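Local structure of HTH-type transcriptional regulator PrpR (Mycobacterium tuberculosis, 6D2S) at residues R87-A92 with Y129-F134; K245-D250 with F261-G266. The protein regulates the genes for short-chain fatty acid catabolism through the methylcitrate and glyoxylate routes and is required for assimilating cholesterol-derived propionate and for growth in macrophages. One frame throughout, in Å; residues are numbered along the deposited sequence. Where two conformers were deposited one is given.

Contact 1: residues R87-A92 with Y129-F134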
ATOM      1  N   ARG A  87      -8.215  -8.088  -6.871  1.00 16.98           N
ATOM      2  CA  ARG A  87      -7.845  -9.383  -7.439  1.00 16.13           C
ATOM      3  C   ARG A  87      -6.370  -9.392  -7.826  1.00 16.04           C
ATOM      4  O   ARG A  87      -5.625 -10.312  -7.476  1.00 13.34           O
ATOM      5  CB  ARG A  87      -8.722  -9.703  -8.651  1.00 17.98           C
ATOM      6  CG  ARG A  87     -10.190  -9.907  -8.299  1.00 15.35           C
ATOM      7  CD  ARG A  87     -11.038 -10.205  -9.533  1.00 15.05           C
ATOM      8  NE  ARG A  87     -12.451 -10.338  -9.176  1.00 20.41           N
ATOM      9  CZ  ARG A  87     -13.388 -10.833  -9.983  1.00 23.86           C
ATOM     10  NH1 ARG A  87     -13.062 -11.256 -11.198  1.00 18.44           N
ATOM     11  NH2 ARG A  87     -14.649 -10.922  -9.572  1.00 22.85           N
ATOM     12  N   ALA A  88      -5.932  -8.366  -8.557  1.00 13.00           N
ATOM     13  CA  ALA A  88      -4.524  -8.274  -8.926  1.00 14.78           C
ATOM     14  C   ALA A  88      -3.636  -8.252  -7.688  1.00 15.52           C
ATOM     15  O   ALA A  88      -2.593  -8.921  -7.647  1.00 13.22           O
ATOM     16  CB  ALA A  88      -4.281  -7.019  -9.767  1.00 12.44           C
ATOM     17  N   PHE A  89      -4.032  -7.477  -6.675  1.00 11.57           N
ATOM     18  CA  PHE A  89      -3.227  -7.381  -5.455  1.00 12.03           C
ATOM     19  C   PHE A  89      -3.036  -8.749  -4.805  1.00 13.89           C
ATOM     20  O   PHE A  89      -1.925  -9.100  -4.379  1.00 12.95           O
ATOM     21  CB  PHE A  89      -3.885  -6.401  -4.481  1.00 12.73           C
ATOM     22  CG  PHE A  89      -3.019  -6.045  -3.310  1.00 14.26           C
ATOM     23  CD1 PHE A  89      -2.189  -4.930  -3.362  1.00 19.63           C
ATOM     24  CD2 PHE A  89      -3.066  -6.799  -2.158  1.00 15.30           C
ATOM     25  CE1 PHE A  89      -1.406  -4.587  -2.273  1.00 22.19           C
ATOM     26  CE2 PHE A  89      -2.276  -6.475  -1.061  1.00 22.66           C
ATOM     27  CZ  PHE A  89      -1.452  -5.371  -1.121  1.00 18.39           C
ATOM     28  N   GLN A  90      -4.102  -9.542  -4.739  1.00 12.97           N
ATOM     29  CA  GLN A  90      -3.997 -10.879  -4.162  1.00 12.33           C
ATOM     30  C   GLN A  90      -3.067 -11.768  -4.978  1.00 12.18           C
ATOM     31  O   GLN A  90      -2.274 -12.528  -4.413  1.00 13.10           O
ATOM     32  CB  GLN A  90      -5.380 -11.523  -4.071  1.00 12.36           C
ATOM     33  CG  GLN A  90      -6.298 -10.832  -3.096  1.00 14.68           C
ATOM     34  CD  GLN A  90      -5.687 -10.737  -1.709  1.00 17.65           C
ATOM     35  OE1 GLN A  90      -5.247 -11.741  -1.147  1.00 17.58           O
ATOM     36  NE2 GLN A  90      -5.677  -9.532  -1.144  1.00 16.84           N
ATOM     37  N   ILE A  91      -3.193 -11.728  -6.308  1.00 11.53           N
ATOM     38  CA  ILE A  91      -2.373 -12.586  -7.155  1.00 11.15           C
ATOM     39  C   ILE A  91      -0.912 -12.197  -7.041  1.00 11.05           C
ATOM     40  O   ILE A  91      -0.027 -13.059  -6.957  1.00 12.26           O
ATOM     41  CB  ILE A  91      -2.857 -12.518  -8.617  1.00 10.46           C
ATOM     42  CG1 ILE A  91      -4.320 -12.954  -8.707  1.00 10.49           C
ATOM     43  CG2 ILE A  91      -1.965 -13.392  -9.508  1.00 11.14           C
ATOM     44  CD1 ILE A  91      -5.030 -12.476 -10.022  1.00 12.25           C
ATOM     45  N   ALA A  92      -0.630 -10.891  -7.033  1.00  9.57           N
ATOM     46  CA  ALA A  92       0.754 -10.452  -6.929  1.00 10.79           C
ATOM     47  C   ALA A  92       1.332 -10.753  -5.553  1.00 11.17           C
ATOM     48  O   ALA A  92       2.536 -11.020  -5.433  1.00 11.79           O
ATOM     49  CB  ALA A  92       0.849  -8.947  -7.249  1.00 11.46           C
ATOM     50  N   TYR A 129       4.032  -5.660   0.213  1.00 11.80           N
ATOM     51  CA  TYR A 129       4.821  -4.575  -0.372  1.00 12.03           C
ATOM     52  C   TYR A 129       5.092  -4.833  -1.850  1.00 12.91           C
ATOM     53  O   TYR A 129       4.926  -3.944  -2.703  1.00 11.75           O
ATOM     54  CB  TYR A 129       6.144  -4.404   0.406  1.00 11.85           C
ATOM     55  CG  TYR A 129       7.020  -3.285  -0.148  1.00 10.08           C
ATOM     56  CD1 TYR A 129       7.783  -3.483  -1.287  1.00  9.77           C
ATOM     57  CD2 TYR A 129       7.066  -2.032   0.473  1.00 10.64           C
ATOM     58  CE1 TYR A 129       8.569  -2.466  -1.817  1.00  9.59           C
ATOM     59  CE2 TYR A 129       7.845  -1.005  -0.048  1.00 13.94           C
ATOM     60  CZ  TYR A 129       8.599  -1.234  -1.191  1.00 11.17           C
ATOM     61  OH  TYR A 129       9.389  -0.229  -1.713  1.00 10.16           O
ATOM     62  N   PHE A 130       5.551  -6.044  -2.168  1.00 10.32           N
ATOM     63  CA  PHE A 130       5.789  -6.419  -3.559  1.00 11.18           C
ATOM     64  C   PHE A 130       4.532  -6.244  -4.404  1.00 10.23           C
ATOM     65  O   PHE A 130       4.602  -5.738  -5.534  1.00 10.15           O
ATOM     66  CB  PHE A 130       6.275  -7.871  -3.624  1.00 11.80           C
ATOM     67  CG  PHE A 130       6.473  -8.386  -5.024  1.00  9.79           C
ATOM     68  CD1 PHE A 130       7.702  -8.263  -5.660  1.00 13.45           C
ATOM     69  CD2 PHE A 130       5.424  -9.004  -5.702  1.00 12.70           C
ATOM     70  CE1 PHE A 130       7.886  -8.755  -6.948  1.00 15.21           C
ATOM     71  CE2 PHE A 130       5.604  -9.491  -6.983  1.00 15.61           C
ATOM     72  CZ  PHE A 130       6.831  -9.368  -7.607  1.00 13.68           C
ATOM     73  N   ALA A 131       3.378  -6.681  -3.887  1.00 11.52           N
ATOM     74  CA  ALA A 131       2.143  -6.569  -4.663  1.00 14.09           C
ATOM     75  C   ALA A 131       1.824  -5.110  -4.964  1.00 15.55           C
ATOM     76  O   ALA A 131       1.453  -4.768  -6.089  1.00 12.54           O
ATOM     77  CB  ALA A 131       0.977  -7.230  -3.924  1.00 12.57           C
ATOM     78  N   GLY A 132       1.991  -4.230  -3.976  1.00 11.20           N
ATOM     79  CA  GLY A 132       1.815  -2.807  -4.235  1.00  9.64           C
ATOM     80  C   GLY A 132       2.786  -2.276  -5.273  1.00 12.43           C
ATOM     81  O   GLY A 132       2.427  -1.430  -6.095  1.00 10.48           O
ATOM     82  N   ALA A 133       4.034  -2.748  -5.240  1.00  9.16           N
ATOM     83  CA  ALA A 133       5.041  -2.255  -6.170  1.00 10.80           C
ATOM     84  C   ALA A 133       4.877  -2.861  -7.555  1.00 14.21           C
ATOM     85  O   ALA A 133       5.404  -2.309  -8.522  1.00 12.42           O
ATOM     86  CB  ALA A 133       6.450  -2.535  -5.642  1.00 11.53           C
ATOM     87  N   PHE A 134       4.141  -3.969  -7.670  1.00  8.74           N
ATOM     88  CA  PHE A 134       3.845  -4.538  -8.982  1.00 10.96           C
ATOM     89  C   PHE A 134       2.651  -3.836  -9.636  1.00 12.69           C
ATOM     90  O   PHE A 134       2.700  -3.467 -10.820  1.00 12.89           O
ATOM     91  CB  PHE A 134       3.576  -6.043  -8.830  1.00 11.97           C
ATOM     92  CG  PHE A 134       3.586  -6.787 -10.138  1.00 14.11           C
ATOM     93  CD1 PHE A 134       2.505  -6.703 -11.002  1.00 14.34           C
ATOM     94  CD2 PHE A 134       4.682  -7.538 -10.515  1.00 18.47           C
ATOM     95  CE1 PHE A 134       2.515  -7.363 -12.223  1.00 18.23           C
ATOM     96  CE2 PHE A 134       4.695  -8.192 -11.742  1.00 16.69           C
ATOM     97  CZ  PHE A 134       3.607  -8.104 -12.585  1.00 17.92           C
TER
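Phe89 O takes a hydrogen bond from the hydroxyl of Thr93, one turn on in its own helix, and the methyl of Ala131 comes up against the same oxygen from the other helix, with CB 3.5 Å from Phe89 O. That methyl sits between Phe89 and Ala92. It stands over the middle of the Phe89 ring in a CH-pi contact, 4.0 Å from the centroid and only 12° off the ring normal. The ring can serve as a flat cover because CG lies anti to the backbone N (chi1 -170°), which swings it from the flank of its helix toward the neighbour. One corner of it reaches the backbone of the next residue, where Phe89 CE1 lies 3.8 Å from Gly132 N, which stands obliquely to the ring. The CB of Ala92 points toward the other helix and meets Ala131 CB at 3.7 Å. Two such small residues facing each other let the axes of the two short segments approach to 8.4 Å, at 127° between their directions. A more distant touch joins Ala92 to the CB of Phe134. On the other flank Phe130 turns a ring edge to the partner helix, so that CD2 lies 3.5 Å from Ala92 O, a weakly polar aromatic C-H facing a carbonyl. No hydrogen bond crosses between the helices. Leu21 and Ala25 of helix 19-31 pack against Phe130, and Leu43 of helix 39-51 packs against Phe134. The whole is close alanine-on-alanine helix packing within the IrrE N-terminal-like domain, related to the M78 peptidases; helix 84-99 probably corresponds to the one that carries the zinc-binding HExxH motif in those enzymes, but its sequence here lacks that motif.

Contact 2: residues K245-D250 with F261-G266; sequences KTTAAD and FAVGLG. With CA (calcium ion), chain C.
Strands 239-247 and 261-268 run antiparallel; Lys245 and Val263 form a hydrogen-bonded pair, with Lys245 N to Val263 O and Val263 N to Lys245 O both at 3.0 Å. Thr247 N adds a bond of 2.9 Å to Phe261 O. Between them lies the non-hydrogen-bonded pair Thr246 and Ala262, where Thr246 CA sits 3.2 Å from Phe261 O in a CA-H...O contact. Phe261 N, buried here, has no partner in the model. Threonine and valine, branched at CB, suit extended chain. Thr247 and Val263 lie on the same face as Lys245, and their CG2 methyls meet at 4.1 Å. Phe261 CG, anti to its carbonyl carbon (chi1 -60°), leads the ring away from the partner strand, leaving its edge near Thr247 OG1, which is 3.8 Å from Phe261 CB. Lys245 NZ forms a salt bridge with Asp153, and Thr246 OG1 bonds to Glu225 N. Beyond the strand, Ala248 O (2.3 Å) and Asp250 OD2 (2.4 Å) bind the calcium ion, which Leu252 O and three waters complete. Asp250 brings a hard carboxylate ligand suited to calcium. With one carboxylate among carbonyls and water, the 2+ charge is probably only partly neutralised by the ligands, which tie down the departing loop.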
ATOM      1  N   LYS A 245      -9.287  10.362   4.167  1.00 21.67           N
ATOM      2  CA  LYS A 245     -10.618   9.944   3.760  1.00 22.58           C
ATOM      3  C   LYS A 245     -10.918   8.598   4.397  1.00 24.83           C
ATOM      4  O   LYS A 245     -10.001   7.811   4.661  1.00 25.20           O
ATOM      5  CB  LYS A 245     -10.723   9.846   2.233  1.00 26.63           C
ATOM      6  CG  LYS A 245     -12.139   9.728   1.712  1.00 29.59           C
ATOM      7  CD  LYS A 245     -12.185   9.866   0.200  1.00 29.52           C
ATOM      8  CE  LYS A 245     -11.982   8.526  -0.469  1.00 38.81           C
ATOM      9  NZ  LYS A 245     -12.276   8.593  -1.932  1.00 43.32           N
ATOM     10  N   THR A 246     -12.203   8.337   4.634  1.00 25.11           N
ATOM     11  CA  THR A 246     -12.604   6.988   5.003  1.00 26.36           C
ATOM     12  C   THR A 246     -12.476   6.078   3.790  1.00 29.32           C
ATOM     13  O   THR A 246     -12.526   6.524   2.640  1.00 26.80           O
ATOM     14  CB  THR A 246     -14.046   6.941   5.528  1.00 29.69           C
ATOM     15  OG1 THR A 246     -14.945   7.442   4.533  1.00 28.40           O
ATOM     16  CG2 THR A 246     -14.190   7.752   6.803  1.00 31.74           C
ATOM     17  N   THR A 247     -12.294   4.793   4.059  1.00 31.37           N
ATOM     18  CA  THR A 247     -12.249   3.775   3.024  1.00 36.28           C
ATOM     19  C   THR A 247     -13.595   3.067   2.992  1.00 40.05           C
ATOM     20  O   THR A 247     -14.121   2.681   4.041  1.00 48.41           O
ATOM     21  CB  THR A 247     -11.130   2.771   3.295  1.00 40.43           C
ATOM     22  OG1 THR A 247     -11.493   1.952   4.416  1.00 47.61           O
ATOM     23  CG2 THR A 247      -9.844   3.504   3.618  1.00 41.33           C
ATOM     24  N   ALA A 248     -14.156   2.917   1.800  1.00 39.23           N
ATOM     25  CA  ALA A 248     -15.401   2.176   1.665  1.00 43.26           C
ATOM     26  C   ALA A 248     -15.148   0.695   1.924  1.00 48.64           C
ATOM     27  O   ALA A 248     -14.162   0.129   1.439  1.00 35.54           O
ATOM     28  CB  ALA A 248     -15.998   2.385   0.275  1.00 47.08           C
ATOM     29  N   ALA A 249     -16.030   0.077   2.708  1.00 53.81           N
ATOM     30  CA  ALA A 249     -15.963  -1.357   2.995  1.00 59.13           C
ATOM     31  C   ALA A 249     -16.572  -2.092   1.810  1.00 54.23           C
ATOM     32  O   ALA A 249     -17.781  -2.309   1.735  1.00 53.58           O
ATOM     33  CB  ALA A 249     -16.687  -1.686   4.296  1.00 64.61           C
ATOM     34  N   ASP A 250     -15.714  -2.480   0.866  1.00 48.74           N
ATOM     35  CA  ASP A 250     -16.166  -3.044  -0.399  1.00 49.34           C
ATOM     36  C   ASP A 250     -15.085  -3.941  -0.993  1.00 51.48           C
ATOM     37  O   ASP A 250     -14.310  -4.552  -0.249  1.00 51.68           O
ATOM     38  CB  ASP A 250     -16.543  -1.917  -1.366  1.00 47.06           C
ATOM     39  CG  ASP A 250     -15.368  -1.028  -1.708  1.00 46.47           C
ATOM     40  OD1 ASP A 250     -15.529  -0.134  -2.568  1.00 49.54           O
ATOM     41  OD2 ASP A 250     -14.274  -1.235  -1.134  1.00 40.30           O
ATOM     42  N   PHE A 261     -12.366   2.138   8.089  1.00 34.68           N
ATOM     43  CA  PHE A 261     -11.102   2.779   8.405  1.00 30.84           C
ATOM     44  C   PHE A 261     -11.078   4.187   7.829  1.00 30.21           C
ATOM     45  O   PHE A 261     -11.797   4.513   6.880  1.00 31.63           O
ATOM     46  CB  PHE A 261      -9.909   1.981   7.847  1.00 29.27           C
ATOM     47  CG  PHE A 261      -9.808   0.577   8.384  1.00 34.72           C
ATOM     48  CD1 PHE A 261      -9.085   0.310   9.537  1.00 40.99           C
ATOM     49  CD2 PHE A 261     -10.435  -0.475   7.735  1.00 34.16           C
ATOM     50  CE1 PHE A 261      -8.990  -0.983  10.033  1.00 43.26           C
ATOM     51  CE2 PHE A 261     -10.342  -1.770   8.225  1.00 38.42           C
ATOM     52  CZ  PHE A 261      -9.620  -2.023   9.375  1.00 41.34           C
ATOM     53  N   ALA A 262     -10.233   5.018   8.423  1.00 29.87           N
ATOM     54  CA  ALA A 262      -9.823   6.279   7.831  1.00 27.34           C
ATOM     55  C   ALA A 262      -8.329   6.203   7.582  1.00 26.09           C
ATOM     56  O   ALA A 262      -7.582   5.654   8.398  1.00 26.41           O
ATOM     57  CB  ALA A 262     -10.151   7.468   8.731  1.00 30.85           C
ATOM     58  N   VAL A 263      -7.896   6.760   6.459  0.62 23.60           N
ATOM     59  CA  VAL A 263      -6.495   6.737   6.066  0.62 22.42           C
ATOM     60  C   VAL A 263      -6.093   8.139   5.639  0.62 21.33           C
ATOM     61  O   VAL A 263      -6.886   8.864   5.032  0.62 21.46           O
ATOM     62  CB  VAL A 263      -6.253   5.712   4.940  0.62 27.17           C
ATOM     63  CG1 VAL A 263      -4.920   5.961   4.258  0.62 27.26           C
ATOM     64  CG2 VAL A 263      -6.321   4.304   5.511  0.62 23.08           C
ATOM     65  N   GLY A 264      -4.873   8.531   5.980  1.00 20.89           N
ATOM     66  CA  GLY A 264      -4.421   9.870   5.668  1.00 21.54           C
ATOM     67  C   GLY A 264      -2.940   9.912   5.378  1.00 21.98           C
ATOM     68  O   GLY A 264      -2.179   9.010   5.746  1.00 20.21           O
ATOM     69  N   LEU A 265      -2.548  10.984   4.698  1.00 18.66           N
ATOM     70  CA  LEU A 265      -1.161  11.314   4.427  1.00 18.20           C
ATOM     71  C   LEU A 265      -0.889  12.720   4.927  1.00 21.12           C
ATOM     72  O   LEU A 265      -1.705  13.625   4.726  1.00 20.80           O
ATOM     73  CB  LEU A 265      -0.848  11.254   2.927  1.00 17.29           C
ATOM     74  CG  LEU A 265      -0.914   9.882   2.273  1.00 17.12           C
ATOM     75  CD1 LEU A 265      -0.747  10.047   0.768  1.00 16.42           C
ATOM     76  CD2 LEU A 265       0.181   8.991   2.856  1.00 17.49           C
ATOM     77  N   GLY A 266       0.264  12.906   5.540  1.00 21.87           N
ATOM     78  CA  GLY A 266       0.718  14.235   5.920  1.00 21.94           C
ATOM     79  C   GLY A 266       2.114  14.481   5.397  1.00 22.78           C
ATOM     80  O   GLY A 266       2.978  13.607   5.465  1.00 19.08           O
TER
HETATM   81 CA    CA C 502     -12.360  -0.294   0.059  1.00 24.17          CA
HETATM   82  O   HOH W   1     -10.697   1.389  -0.521  1.00 27.81           O
HETATM   83  O   HOH W   2     -10.944  -0.331   1.888  1.00 27.54           O
HETATM   84  O   HOH W   3     -13.130  -2.721   0.593  1.00 39.69           O

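How the contacts relate
Contact 1 is an apolar crossing of two helices in the IrrE N-terminal-like range, whereas contact 2 is a strand pair in the C-terminal regulator range, of the GAF clan. Their centres lie 19 Å apart and their nearest atoms about 10 Å, so they do not touch. The two ranges nevertheless meet at contact 2: Lys245 reaches Asp153, and Thr247 and Val263 rest on helix 163-170, all within or at the end of the IrrE-like range. The calcium ion bound beside contact 2 is about 11 Å from the side chain of Phe89, too far for any contact. Helix packing on one side and hydrogen-bonded sheet on the other thus belong to adjoining parts of one chain.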